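Local coordinates for TATA-box-binding protein (Sulfolobus acidocaldarius, PDB 1MP9) that probably binds the TATA box of promoters as a general transcription factor, helping to start archaeal transcription by RNA polymerase, at residues K10-I15 / N114-V119; L50-E55 / K85-T90; P57-L62 / M69-A74; F126-N131 / L141-D146; D146-V151 / H172-K177. One frame throughout, in Å; residues are numbered along the deposited sequence.

Contact 1: residues K10-I15 / N114-V119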
# COMPACT_ATOMS: atom_id res chain seq x y z
N LYS A 10 -1.82 22.88 -5.16
CA LYS A 10 -0.78 23.00 -6.17
C LYS A 10 -0.25 21.63 -6.54
O LYS A 10 0.85 21.50 -7.08
CB LYS A 10 0.38 23.85 -5.61
CG LYS A 10 0.01 25.30 -5.23
CD LYS A 10 -0.19 26.17 -6.46
CE LYS A 10 1.06 26.21 -7.32
NZ LYS A 10 0.83 26.89 -8.64
N ALA A 11 -1.04 20.59 -6.25
CA ALA A 11 -0.58 19.23 -6.54
C ALA A 11 -0.50 18.97 -8.03
O ALA A 11 -1.36 19.41 -8.79
CB ALA A 11 -1.51 18.22 -5.89
N VAL A 12 0.55 18.26 -8.43
CA VAL A 12 0.79 17.90 -9.82
C VAL A 12 0.80 16.38 -9.92
O VAL A 12 1.52 15.69 -9.17
CB VAL A 12 2.15 18.46 -10.30
CG1 VAL A 12 2.45 17.97 -11.73
CG2 VAL A 12 2.11 20.01 -10.24
N VAL A 13 -0.02 15.87 -10.84
CA VAL A 13 -0.16 14.45 -11.05
C VAL A 13 0.58 14.02 -12.31
O VAL A 13 0.50 14.69 -13.33
CB VAL A 13 -1.66 14.05 -11.21
CG1 VAL A 13 -1.78 12.54 -11.57
CG2 VAL A 13 -2.44 14.36 -9.91
N ASN A 14 1.31 12.91 -12.23
CA ASN A 14 2.02 12.36 -13.38
C ASN A 14 1.70 10.87 -13.52
O ASN A 14 1.81 10.13 -12.54
CB ASN A 14 3.52 12.53 -13.17
CG ASN A 14 4.31 12.19 -14.40
OD1 ASN A 14 4.15 12.83 -15.45
ND2 ASN A 14 5.19 11.19 -14.30
N ILE A 15 1.29 10.43 -14.71
CA ILE A 15 1.02 9.01 -14.91
C ILE A 15 2.35 8.33 -15.19
O ILE A 15 3.08 8.73 -16.10
CB ILE A 15 0.09 8.78 -16.07
CG1 ILE A 15 -1.25 9.41 -15.71
CG2 ILE A 15 -0.04 7.23 -16.35
CD1 ILE A 15 -2.34 9.17 -16.71
N ASN A 114 2.95 15.26 -6.70
CA ASN A 114 3.74 16.14 -5.86
C ASN A 114 2.73 17.08 -5.25
O ASN A 114 2.14 17.90 -5.97
CB ASN A 114 4.69 16.99 -6.68
CG ASN A 114 6.11 16.73 -6.33
OD1 ASN A 114 6.65 15.62 -6.57
ND2 ASN A 114 6.77 17.76 -5.76
N LEU A 115 2.54 17.00 -3.94
CA LEU A 115 1.57 17.87 -3.27
C LEU A 115 2.17 19.25 -3.06
O LEU A 115 1.44 20.19 -2.82
CB LEU A 115 1.17 17.31 -1.91
CG LEU A 115 0.41 15.98 -1.93
CD1 LEU A 115 0.15 15.55 -0.48
CD2 LEU A 115 -0.90 16.15 -2.67
N HIS A 116 3.49 19.36 -3.13
CA HIS A 116 4.16 20.67 -2.95
C HIS A 116 3.99 21.30 -1.59
O HIS A 116 3.89 22.53 -1.44
CB HIS A 116 3.73 21.64 -4.04
CG HIS A 116 4.41 21.37 -5.34
ND1 HIS A 116 5.70 21.77 -5.59
CD2 HIS A 116 4.02 20.65 -6.42
CE1 HIS A 116 6.09 21.30 -6.76
NE2 HIS A 116 5.09 20.61 -7.29
N VAL A 117 3.94 20.44 -0.58
CA VAL A 117 3.85 20.87 0.80
C VAL A 117 4.54 19.76 1.54
O VAL A 117 4.62 18.66 1.02
CB VAL A 117 2.38 20.90 1.32
CG1 VAL A 117 1.59 21.88 0.55
CG2 VAL A 117 1.76 19.45 1.24
N ILE A 118 5.01 20.03 2.74
CA ILE A 118 5.60 19.00 3.55
C ILE A 118 4.45 18.34 4.33
O ILE A 118 3.54 19.03 4.76
CB ILE A 118 6.62 19.62 4.55
CG1 ILE A 118 7.94 19.87 3.81
CG2 ILE A 118 6.84 18.72 5.77
CD1 ILE A 118 9.05 20.53 4.70
N VAL A 119 4.51 17.02 4.50
CA VAL A 119 3.45 16.31 5.22
C VAL A 119 3.95 15.83 6.56
O VAL A 119 5.00 15.22 6.65
CB VAL A 119 2.96 15.09 4.38
CG1 VAL A 119 1.71 14.43 5.05
CG2 VAL A 119 2.62 15.58 2.95
O HOH W 1 -1.02 21.24 -3.06
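The imidazole of His-116 leans over segment 10-15. Its CD2 lies 3.3 Å from the carbonyl O of Lys-10, and Val-12 CG2 stands 4.2 Å from His-116 NE2. One face of the ring carries the amide ND2 of Asn-114, 3.6 Å above the plane and displaced toward the rim. With CG beside its own backbone N (chi1 -77°), the ring turns back over the start of the turn, where Glu-192 fixes its rotation by a hydrogen bond to ND1. Alongside, Val-12 and Asn-114 form an antiparallel hydrogen-bonded pair. Val-12 N gives to Asn-114 O at 3.0 Å, and Asn-114 N returns a bond to Val-12 O at 2.9 Å. Just before this pair, Ala-11 suits its place because a bare methyl allows close approach: its CA sits 3.1 Å from Asn-114 O, a CA-H...O contact, while its CB meets Leu-115 CD2 at 3.9 Å. Both of these apolar groups also touch Val-175 of helix 168-184. A water bridges Lys-10 N and Leu-115 O where the backbones part. The pairing closes the end of the central strand pair, 12-23 against 103-114, through which the two halves of the TBP saddle are joined into one continuous antiparallel sheet.

Contact 2: residues L50-E55 / K85-T90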
# COMPACT_ATOMS: atom_id res chain seq x y z
N LEU A 50 3.94 -15.17 -24.34
CA LEU A 50 4.92 -14.76 -25.33
C LEU A 50 5.17 -13.28 -25.01
O LEU A 50 4.22 -12.49 -24.82
CB LEU A 50 4.35 -14.90 -26.77
CG LEU A 50 5.33 -14.58 -27.90
CD1 LEU A 50 5.03 -15.49 -29.11
CD2 LEU A 50 5.25 -13.09 -28.28
N ILE A 51 6.44 -12.90 -24.98
CA ILE A 51 6.83 -11.52 -24.66
C ILE A 51 7.20 -10.76 -25.92
O ILE A 51 8.15 -11.10 -26.62
CB ILE A 51 8.02 -11.54 -23.68
CG1 ILE A 51 7.61 -12.34 -22.46
CG2 ILE A 51 8.46 -10.08 -23.33
CD1 ILE A 51 8.75 -12.74 -21.51
N PHE A 52 6.41 -9.72 -26.20
CA PHE A 52 6.58 -8.89 -27.38
C PHE A 52 7.02 -7.52 -26.89
O PHE A 52 6.27 -6.85 -26.20
CB PHE A 52 5.24 -8.82 -28.11
CG PHE A 52 5.27 -8.04 -29.39
CD1 PHE A 52 5.08 -8.68 -30.61
CD2 PHE A 52 5.50 -6.66 -29.39
CE1 PHE A 52 5.11 -7.97 -31.80
CE2 PHE A 52 5.53 -5.94 -30.58
CZ PHE A 52 5.34 -6.59 -31.78
N ARG A 53 8.23 -7.09 -27.23
CA ARG A 53 8.71 -5.79 -26.77
C ARG A 53 8.78 -4.78 -27.89
O ARG A 53 9.24 -5.08 -28.99
CB ARG A 53 10.10 -5.93 -26.14
CG ARG A 53 10.16 -6.79 -24.89
CD ARG A 53 11.58 -6.93 -24.36
NE ARG A 53 11.62 -7.50 -23.02
CZ ARG A 53 11.80 -8.80 -22.75
NH1 ARG A 53 11.97 -9.67 -23.73
NH2 ARG A 53 11.82 -9.21 -21.49
N LEU A 54 8.29 -3.58 -27.61
CA LEU A 54 8.35 -2.50 -28.58
C LEU A 54 9.35 -1.51 -28.03
O LEU A 54 9.50 -1.37 -26.81
CB LEU A 54 6.99 -1.84 -28.75
CG LEU A 54 6.07 -2.58 -29.71
CD1 LEU A 54 4.69 -1.95 -29.74
CD2 LEU A 54 6.70 -2.55 -31.08
N GLU A 55 10.05 -0.84 -28.92
CA GLU A 55 11.03 0.13 -28.48
C GLU A 55 10.51 1.51 -28.82
O GLU A 55 9.79 1.68 -29.80
CB GLU A 55 12.36 -0.14 -29.16
CG GLU A 55 13.52 0.34 -28.34
CD GLU A 55 13.38 -0.08 -26.90
OE1 GLU A 55 13.20 -1.29 -26.64
OE2 GLU A 55 13.46 0.80 -26.01
N LYS A 85 -2.25 -0.62 -31.41
CA LYS A 85 -2.37 -0.65 -32.87
C LYS A 85 -1.06 -1.12 -33.48
O LYS A 85 -1.03 -1.92 -34.41
CB LYS A 85 -2.72 0.73 -33.42
CG LYS A 85 -4.12 1.19 -33.09
CD LYS A 85 -4.44 2.50 -33.82
CE LYS A 85 -5.87 3.01 -33.49
NZ LYS A 85 -6.28 4.24 -34.29
N ARG A 86 0.04 -0.61 -32.94
CA ARG A 86 1.33 -1.00 -33.46
C ARG A 86 1.52 -2.51 -33.26
O ARG A 86 1.91 -3.22 -34.19
CB ARG A 86 2.44 -0.23 -32.76
CG ARG A 86 3.79 -0.39 -33.42
CD ARG A 86 4.90 0.39 -32.72
NE ARG A 86 6.17 0.17 -33.43
CZ ARG A 86 7.37 0.46 -32.95
NH1 ARG A 86 7.52 1.00 -31.74
NH2 ARG A 86 8.44 0.20 -33.70
N ILE A 87 1.20 -3.00 -32.07
CA ILE A 87 1.36 -4.43 -31.81
C ILE A 87 0.49 -5.27 -32.74
O ILE A 87 0.97 -6.21 -33.38
CB ILE A 87 1.01 -4.78 -30.34
CG1 ILE A 87 2.01 -4.12 -29.39
CG2 ILE A 87 1.00 -6.29 -30.14
CD1 ILE A 87 1.55 -4.06 -27.93
N ILE A 88 -0.79 -4.92 -32.82
CA ILE A 88 -1.72 -5.66 -33.65
C ILE A 88 -1.29 -5.66 -35.11
O ILE A 88 -1.37 -6.69 -35.78
CB ILE A 88 -3.15 -5.10 -33.51
CG1 ILE A 88 -3.68 -5.39 -32.10
CG2 ILE A 88 -4.08 -5.75 -34.54
CD1 ILE A 88 -5.01 -4.72 -31.75
N LYS A 89 -0.80 -4.53 -35.60
CA LYS A 89 -0.36 -4.44 -36.99
C LYS A 89 0.70 -5.52 -37.25
O LYS A 89 0.61 -6.28 -38.22
CB LYS A 89 0.23 -3.05 -37.28
CG LYS A 89 0.41 -2.75 -38.78
CD LYS A 89 0.90 -1.32 -39.06
CE LYS A 89 0.88 -1.02 -40.57
NZ LYS A 89 1.29 0.37 -40.98
N THR A 90 1.68 -5.60 -36.36
CA THR A 90 2.75 -6.59 -36.51
C THR A 90 2.25 -8.03 -36.45
O THR A 90 2.54 -8.84 -37.34
CB THR A 90 3.82 -6.42 -35.44
OG1 THR A 90 4.30 -5.08 -35.48
CG2 THR A 90 5.00 -7.36 -35.69
O HOH W 2 10.51 -1.14 -32.08
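Strand 50-54 and helix segment 85-90 pass 10.2 Å apart, axis to axis, at 121°, with Leu-54 and Ile-87 the nearest pair along the backbones. Leu-54 CD1 presses on Ile-87 CG1 at 3.5 Å, tighter than usual for two carbons. Its other methyl, CD2, lies 3.6 Å from Arg-86 CZ, over one face of the guanidinium. A long arginine suits this exposed margin of the contact: extended from CG to NE, it spreads its flat end on leucine while NH1 bonds the backbone O of Glu-55 at 3.1 Å, almost exactly in the guanidinium plane. One turn further along the helix, Thr-90 CG2 meets the edge of Phe-52, 3.9 Å from CE1, and Thr-90 OG1 gives a bond back to Arg-86 O. With an alanine here, CG2 and OG1 are gone, and Phe-52 would probably lose its closest methyl contact and Arg-86 O its second donor. Helix 77-93 thus covers the strands, Ile-87 reaching on to Ser-61 of strand 59-63 and to Met-69 and Val-71 of strand 68-72, while Phe-52 also leans on Val-40.

Contact 3: residues P57-L62 / M69-A74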
# COMPACT_ATOMS: atom_id res chain seq x y z
N PRO A 57 8.02 4.19 -28.10
CA PRO A 57 8.13 4.18 -26.64
C PRO A 57 8.36 2.75 -26.14
O PRO A 57 8.05 1.78 -26.83
CB PRO A 57 6.79 4.77 -26.19
CG PRO A 57 5.85 4.31 -27.25
CD PRO A 57 6.64 4.46 -28.53
N LYS A 58 8.94 2.64 -24.95
CA LYS A 58 9.23 1.35 -24.36
C LYS A 58 7.90 0.73 -23.92
O LYS A 58 7.23 1.23 -23.01
CB LYS A 58 10.18 1.51 -23.17
CG LYS A 58 10.69 0.21 -22.56
CD LYS A 58 11.71 0.48 -21.45
CE LYS A 58 13.03 1.04 -22.02
NZ LYS A 58 13.88 1.73 -20.99
N ILE A 59 7.50 -0.33 -24.60
CA ILE A 59 6.26 -1.00 -24.27
C ILE A 59 6.47 -2.50 -24.26
O ILE A 59 7.22 -3.01 -25.09
CB ILE A 59 5.16 -0.72 -25.31
CG1 ILE A 59 4.90 0.78 -25.40
CG2 ILE A 59 3.88 -1.44 -24.92
CD1 ILE A 59 4.23 1.35 -24.18
N THR A 60 5.84 -3.20 -23.32
CA THR A 60 5.95 -4.64 -23.32
C THR A 60 4.56 -5.22 -23.44
O THR A 60 3.61 -4.75 -22.82
CB THR A 60 6.64 -5.19 -22.08
OG1 THR A 60 8.00 -4.77 -22.08
CG2 THR A 60 6.62 -6.75 -22.08
N SER A 61 4.45 -6.23 -24.28
CA SER A 61 3.17 -6.90 -24.47
C SER A 61 3.37 -8.36 -24.13
O SER A 61 4.32 -8.99 -24.60
CB SER A 61 2.73 -6.76 -25.93
OG SER A 61 1.42 -7.30 -26.09
N LEU A 62 2.51 -8.89 -23.27
CA LEU A 62 2.60 -10.31 -22.89
C LEU A 62 1.38 -10.94 -23.54
O LEU A 62 0.24 -10.53 -23.24
CB LEU A 62 2.54 -10.46 -21.37
CG LEU A 62 3.56 -9.59 -20.62
CD1 LEU A 62 3.34 -9.70 -19.14
CD2 LEU A 62 4.99 -10.05 -20.97
N MET A 69 -4.11 -10.31 -24.16
CA MET A 69 -2.81 -9.67 -24.25
C MET A 69 -2.71 -8.61 -23.13
O MET A 69 -3.64 -7.83 -22.90
CB MET A 69 -2.66 -9.06 -25.64
CG MET A 69 -1.35 -8.38 -25.93
SD MET A 69 -1.20 -8.10 -27.74
CE MET A 69 -2.40 -6.72 -27.94
N VAL A 70 -1.60 -8.61 -22.40
CA VAL A 70 -1.41 -7.60 -21.36
C VAL A 70 -0.36 -6.63 -21.91
O VAL A 70 0.71 -7.06 -22.32
CB VAL A 70 -0.89 -8.21 -20.04
CG1 VAL A 70 -0.57 -7.05 -19.04
CG2 VAL A 70 -1.97 -9.15 -19.42
N VAL A 71 -0.68 -5.34 -21.92
CA VAL A 71 0.23 -4.32 -22.43
C VAL A 71 0.63 -3.39 -21.29
O VAL A 71 -0.23 -2.85 -20.58
CB VAL A 71 -0.45 -3.54 -23.57
CG1 VAL A 71 0.48 -2.44 -24.11
CG2 VAL A 71 -0.79 -4.52 -24.71
N THR A 72 1.93 -3.20 -21.13
CA THR A 72 2.43 -2.38 -20.05
C THR A 72 3.48 -1.38 -20.54
O THR A 72 4.17 -1.65 -21.53
CB THR A 72 3.03 -3.28 -18.95
OG1 THR A 72 3.39 -2.50 -17.83
CG2 THR A 72 4.27 -4.03 -19.48
N GLY A 73 3.57 -0.24 -19.87
CA GLY A 73 4.55 0.76 -20.25
C GLY A 73 4.03 2.11 -20.72
O GLY A 73 4.72 3.13 -20.56
N ALA A 74 2.82 2.15 -21.28
CA ALA A 74 2.26 3.42 -21.78
C ALA A 74 1.99 4.39 -20.62
O ALA A 74 1.62 3.96 -19.52
CB ALA A 74 0.98 3.17 -22.54
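Strands 59-63 and 68-72 form an antiparallel beta hairpin, and segments 57-62 and 69-74 supply its two arms. Thr-60 with Thr-72 and Leu-62 with Val-70 are hydrogen-bonded pairs, each closed by two nearly straight N-H...O bonds, such as Leu-62 N to Val-70 O at 2.7 Å; Ser-61 and Val-71 make the non-hydrogen-bonded pair between them. On the face with the threonines, Thr-72 has OG1 anti to N (chi1 -174°), where it bonds Asn-17 ND2, and this turns CG2 in against Thr-60 CB at 3.7 Å. Beta-branched residues suit such extended positions. On the other face Ile-59 CG2 packs on Val-71 CG1 at 3.6 Å, and Ile-59 CD1 reaches Ala-74 CB at 4.1 Å. Ser-61 OG is buried against Met-69, 3.0 Å from CG and 3.2 Å from SD, with no polar partner in the model. At Gly-73, beside Ile-59, a CB would strike Lys-58 O, and the backbone angles are themselves hostile to any side chain. Ser-61 and Met-69 look toward Ile-87 of helix 77-93. Leu-62, Val-70 and Thr-72 instead receive Phe-126 of the second subunit, consistent with the apolar concave sheet surface by which TBP-fold proteins grip the DNA minor groove.

Contact 4: residues F126-N131 / L141-D146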
# COMPACT_ATOMS: atom_id res chain seq x y z
N PHE A 126 -2.04 9.42 13.12
CA PHE A 126 -3.02 9.23 14.16
C PHE A 126 -4.30 10.03 13.99
O PHE A 126 -5.19 9.94 14.83
CB PHE A 126 -2.38 9.51 15.52
CG PHE A 126 -1.36 8.49 15.90
CD1 PHE A 126 -0.06 8.88 16.22
CD2 PHE A 126 -1.67 7.13 15.85
CE1 PHE A 126 0.94 7.92 16.48
CE2 PHE A 126 -0.68 6.15 16.10
CZ PHE A 126 0.63 6.55 16.41
N LEU A 127 -4.42 10.83 12.94
CA LEU A 127 -5.66 11.57 12.75
C LEU A 127 -6.43 11.08 11.51
O LEU A 127 -7.63 11.34 11.37
CB LEU A 127 -5.38 13.08 12.66
CG LEU A 127 -4.61 13.71 13.85
CD1 LEU A 127 -4.35 15.18 13.53
CD2 LEU A 127 -5.38 13.58 15.18
N LEU A 128 -5.74 10.38 10.61
CA LEU A 128 -6.40 9.83 9.44
C LEU A 128 -6.85 8.47 9.89
O LEU A 128 -6.43 7.98 10.93
CB LEU A 128 -5.42 9.61 8.27
CG LEU A 128 -4.85 10.78 7.46
CD1 LEU A 128 -3.73 10.29 6.52
CD2 LEU A 128 -5.97 11.41 6.67
N GLU A 129 -7.71 7.84 9.11
CA GLU A 129 -8.13 6.48 9.42
C GLU A 129 -7.25 5.57 8.56
O GLU A 129 -6.25 6.02 7.98
CB GLU A 129 -9.60 6.31 9.02
CG GLU A 129 -10.59 6.58 10.14
CD GLU A 129 -10.47 5.57 11.27
OE1 GLU A 129 -9.51 5.67 12.06
OE2 GLU A 129 -11.34 4.67 11.36
N ASN A 130 -7.66 4.31 8.49
CA ASN A 130 -7.04 3.22 7.71
C ASN A 130 -5.65 3.38 7.12
O ASN A 130 -5.47 3.29 5.88
CB ASN A 130 -7.98 2.78 6.56
CG ASN A 130 -9.40 3.30 6.71
OD1 ASN A 130 -9.88 4.08 5.87
ND2 ASN A 130 -10.08 2.88 7.77
N ASN A 131 -4.65 3.53 7.98
CA ASN A 131 -3.30 3.70 7.45
C ASN A 131 -2.21 3.01 8.23
O ASN A 131 -2.38 2.59 9.38
CB ASN A 131 -2.96 5.19 7.40
CG ASN A 131 -2.62 5.76 8.77
OD1 ASN A 131 -3.48 6.34 9.45
ND2 ASN A 131 -1.38 5.57 9.20
N LEU A 141 3.70 6.84 4.56
CA LEU A 141 2.42 6.50 5.17
C LEU A 141 1.61 5.81 4.06
O LEU A 141 1.54 6.31 2.93
CB LEU A 141 1.68 7.77 5.62
CG LEU A 141 0.34 7.56 6.37
CD1 LEU A 141 0.11 8.68 7.37
CD2 LEU A 141 -0.81 7.50 5.40
N ILE A 142 1.03 4.66 4.36
CA ILE A 142 0.26 3.96 3.35
C ILE A 142 -1.20 4.13 3.74
O ILE A 142 -1.60 3.86 4.87
CB ILE A 142 0.64 2.45 3.29
CG1 ILE A 142 2.12 2.32 2.93
CG2 ILE A 142 -0.24 1.72 2.25
CD1 ILE A 142 2.65 0.88 2.92
N TYR A 143 -1.99 4.59 2.78
CA TYR A 143 -3.40 4.83 3.01
C TYR A 143 -4.24 4.02 2.00
O TYR A 143 -4.06 4.14 0.77
CB TYR A 143 -3.69 6.33 2.85
CG TYR A 143 -5.10 6.73 3.18
CD1 TYR A 143 -5.48 6.94 4.50
CD2 TYR A 143 -6.05 6.88 2.18
CE1 TYR A 143 -6.80 7.30 4.82
CE2 TYR A 143 -7.37 7.23 2.48
CZ TYR A 143 -7.74 7.44 3.81
OH TYR A 143 -9.02 7.82 4.15
N ARG A 144 -5.10 3.17 2.51
CA ARG A 144 -5.97 2.36 1.66
C ARG A 144 -7.28 3.15 1.56
O ARG A 144 -8.04 3.25 2.55
CB ARG A 144 -6.20 0.99 2.30
CG ARG A 144 -7.03 0.05 1.38
CD ARG A 144 -7.15 -1.34 1.97
NE ARG A 144 -7.94 -2.24 1.11
CZ ARG A 144 -7.82 -3.57 1.06
NH1 ARG A 144 -6.92 -4.22 1.82
NH2 ARG A 144 -8.66 -4.26 0.29
N MET A 145 -7.53 3.72 0.39
CA MET A 145 -8.71 4.56 0.16
C MET A 145 -9.82 3.73 -0.45
O MET A 145 -9.56 2.82 -1.25
CB MET A 145 -8.35 5.70 -0.79
CG MET A 145 -9.46 6.74 -1.04
SD MET A 145 -8.79 8.21 -1.92
CE MET A 145 -8.23 9.19 -0.43
N ASP A 146 -11.06 4.04 -0.07
CA ASP A 146 -12.21 3.29 -0.58
C ASP A 146 -12.83 3.96 -1.79
O ASP A 146 -13.17 3.28 -2.75
CB ASP A 146 -13.24 3.12 0.53
CG ASP A 146 -12.74 2.18 1.61
OD1 ASP A 146 -13.25 2.27 2.75
OD2 ASP A 146 -11.84 1.36 1.31
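In Leu-141 the first torsion (chi1 -177°) points CG away from the backbone N and sends CD2 across to Asn-131 CB at 3.7 Å and Leu-128 CD1 at 4.2 Å. Tyr-143 adopts the same first torsion (chi1 -175°), laying its ring edge along the loop, with CE1 3.5 Å from Glu-129 O, near the ring plane. The backbones meet as an antiparallel non-hydrogen-bonded pair, Asn-131 with Tyr-143, and Asn-131 CA sits 3.1 Å from Ile-142 O. Beside it a weak bond joins Arg-144 N to Asn-130 O at 3.4 Å. Leucine suits this strand because the branched end of Leu-141 also touches Leu-121 and Ala-124 of helix 121-127. Replacing Leu-141 by an alanine would probably open a gap beside Leu-128 and Asn-131, loosening the loop on the strand. Arg-144 sends its guanidinium to Met-145 O of the second subunit; its own O is buried without a partner. With its one hydrogen bond weak, the contact is mostly apolar packing, and Ile-142 bonded to Met-132 continues the strand pairing.

Contact 5: residues D146-V151 / H172-K177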
# COMPACT_ATOMS: atom_id res chain seq x y z
N ASP A 146 -11.06 4.04 -0.07
CA ASP A 146 -12.21 3.29 -0.58
C ASP A 146 -12.83 3.96 -1.79
O ASP A 146 -13.17 3.28 -2.75
CB ASP A 146 -13.24 3.12 0.53
CG ASP A 146 -12.74 2.18 1.61
OD1 ASP A 146 -13.25 2.27 2.75
OD2 ASP A 146 -11.84 1.36 1.31
N GLU A 147 -12.93 5.29 -1.79
CA GLU A 147 -13.50 5.97 -2.93
C GLU A 147 -12.61 7.13 -3.38
O GLU A 147 -12.53 8.15 -2.70
CB GLU A 147 -14.92 6.49 -2.61
CG GLU A 147 -16.02 5.46 -2.83
CD GLU A 147 -17.43 5.97 -2.45
OE1 GLU A 147 -17.74 7.17 -2.71
OE2 GLU A 147 -18.23 5.16 -1.91
N PRO A 148 -11.89 6.97 -4.51
CA PRO A 148 -11.87 5.76 -5.35
C PRO A 148 -11.11 4.65 -4.62
O PRO A 148 -10.48 4.89 -3.61
CB PRO A 148 -11.12 6.23 -6.58
CG PRO A 148 -10.10 7.19 -5.98
CD PRO A 148 -10.95 7.99 -5.02
N ARG A 149 -11.13 3.45 -5.19
CA ARG A 149 -10.47 2.31 -4.59
C ARG A 149 -8.98 2.25 -4.98
O ARG A 149 -8.60 1.58 -5.92
CB ARG A 149 -11.22 1.06 -5.03
CG ARG A 149 -10.76 -0.18 -4.33
CD ARG A 149 -11.81 -1.28 -4.45
NE ARG A 149 -11.30 -2.44 -3.74
CZ ARG A 149 -10.93 -3.55 -4.34
NH1 ARG A 149 -11.01 -3.67 -5.66
NH2 ARG A 149 -10.43 -4.54 -3.61
N VAL A 150 -8.15 2.96 -4.23
CA VAL A 150 -6.73 3.04 -4.55
C VAL A 150 -5.90 2.92 -3.30
O VAL A 150 -6.41 3.02 -2.18
CB VAL A 150 -6.36 4.43 -5.23
CG1 VAL A 150 -7.22 4.65 -6.50
CG2 VAL A 150 -6.65 5.61 -4.26
N VAL A 151 -4.61 2.70 -3.48
CA VAL A 151 -3.72 2.65 -2.33
C VAL A 151 -2.76 3.81 -2.56
O VAL A 151 -2.28 4.04 -3.68
CB VAL A 151 -2.95 1.32 -2.25
CG1 VAL A 151 -1.83 1.44 -1.21
CG2 VAL A 151 -3.91 0.16 -1.83
N HIS A 172 -6.84 11.66 -10.10
CA HIS A 172 -6.92 13.04 -9.66
C HIS A 172 -7.87 13.25 -8.50
O HIS A 172 -7.63 14.11 -7.65
CB HIS A 172 -7.32 13.97 -10.81
CG HIS A 172 -6.20 14.24 -11.75
ND1 HIS A 172 -5.85 13.37 -12.77
CD2 HIS A 172 -5.37 15.30 -11.86
CE1 HIS A 172 -4.87 13.91 -13.48
NE2 HIS A 172 -4.56 15.08 -12.95
N LYS A 173 -8.94 12.48 -8.45
CA LYS A 173 -9.85 12.62 -7.33
C LYS A 173 -9.18 12.19 -6.01
O LYS A 173 -9.31 12.85 -4.97
CB LYS A 173 -11.08 11.74 -7.51
CG LYS A 173 -11.99 11.78 -6.27
CD LYS A 173 -13.27 10.99 -6.51
CE LYS A 173 -14.15 10.95 -5.24
NZ LYS A 173 -15.39 10.17 -5.57
N ALA A 174 -8.47 11.08 -6.06
CA ALA A 174 -7.81 10.61 -4.84
C ALA A 174 -6.76 11.62 -4.32
O ALA A 174 -6.65 11.83 -3.12
CB ALA A 174 -7.16 9.24 -5.12
N VAL A 175 -6.00 12.23 -5.22
CA VAL A 175 -4.96 13.18 -4.81
C VAL A 175 -5.60 14.40 -4.14
O VAL A 175 -5.22 14.75 -3.04
CB VAL A 175 -4.05 13.61 -6.04
CG1 VAL A 175 -3.09 14.72 -5.62
CG2 VAL A 175 -3.25 12.38 -6.53
N LYS A 176 -6.57 15.05 -4.80
CA LYS A 176 -7.24 16.20 -4.19
C LYS A 176 -7.90 15.81 -2.87
O LYS A 176 -7.92 16.60 -1.94
CB LYS A 176 -8.33 16.81 -5.11
CG LYS A 176 -9.02 18.01 -4.40
CD LYS A 176 -10.21 18.64 -5.13
CE LYS A 176 -10.97 19.69 -4.22
NZ LYS A 176 -10.06 20.68 -3.60
N LYS A 177 -8.46 14.61 -2.79
CA LYS A 177 -9.12 14.18 -1.56
C LYS A 177 -8.17 14.08 -0.37
O LYS A 177 -8.46 14.61 0.70
CB LYS A 177 -9.81 12.83 -1.78
CG LYS A 177 -10.79 12.39 -0.67
CD LYS A 177 -11.64 11.21 -1.19
CE LYS A 177 -12.33 10.43 -0.07
NZ LYS A 177 -13.27 9.39 -0.61
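Ala-174 and Pro-148 form the close-packed part: Ala-174 CB touches Pro-148 CG at 3.7 Å and Val-150 CG2 at 3.8 Å, so a lone methyl fits between ring and branch. Alanine suits the helix because it lets the loop settle against it. With CG1 anti to the carbonyl carbon (chi1 -57°), Val-150 leaves CG2 between N and carbonyl carbon, toward the helix. The solvent side is looser. Lys-173 runs extended past the proline, its CD 4.1 Å from Pro-148 CD, and Lys-177 stretches its amine to Glu-147 O; the modelled 2.5 Å from NZ to O is too short to trust. Glu-147 OE1 remains 4.8 Å from Lys-173 NZ, not in contact but near enough, perhaps, for a weak long-range attraction. Arg-149 instead forms a salt bridge with Asp-146 of the second subunit. A cis peptide bond before Pro-148 bends the link between strands 141-145 and 150-154 onto helix 168-184, and Pro-57 repeats it in the other half of the TBP fold.

In the fold
All five contacts reach one curved antiparallel sheet. Contacts 2 and 3 lie in the first repeat, their centres 8 Å apart and probably joined by a hydrogen bond from Leu-54 N to Ile-59 O, 2.8 Å; contacts 4 and 5 lie in the second, 11 Å apart, sharing Asp-146. Residues 50-55 and 141-146 are equivalent in the two repeats, yet contacts 2 and 4 stand 39 Å apart between centres, at opposite ends of the saddle. Contact 1 bridges the halves and touches contact 5, where Ala-11 CB meets Val-175 CG1 at 3.9 Å. No DNA is bound; contacts 3, 4 and 5 all meet the second subunit, contact 3 probably on the concave side.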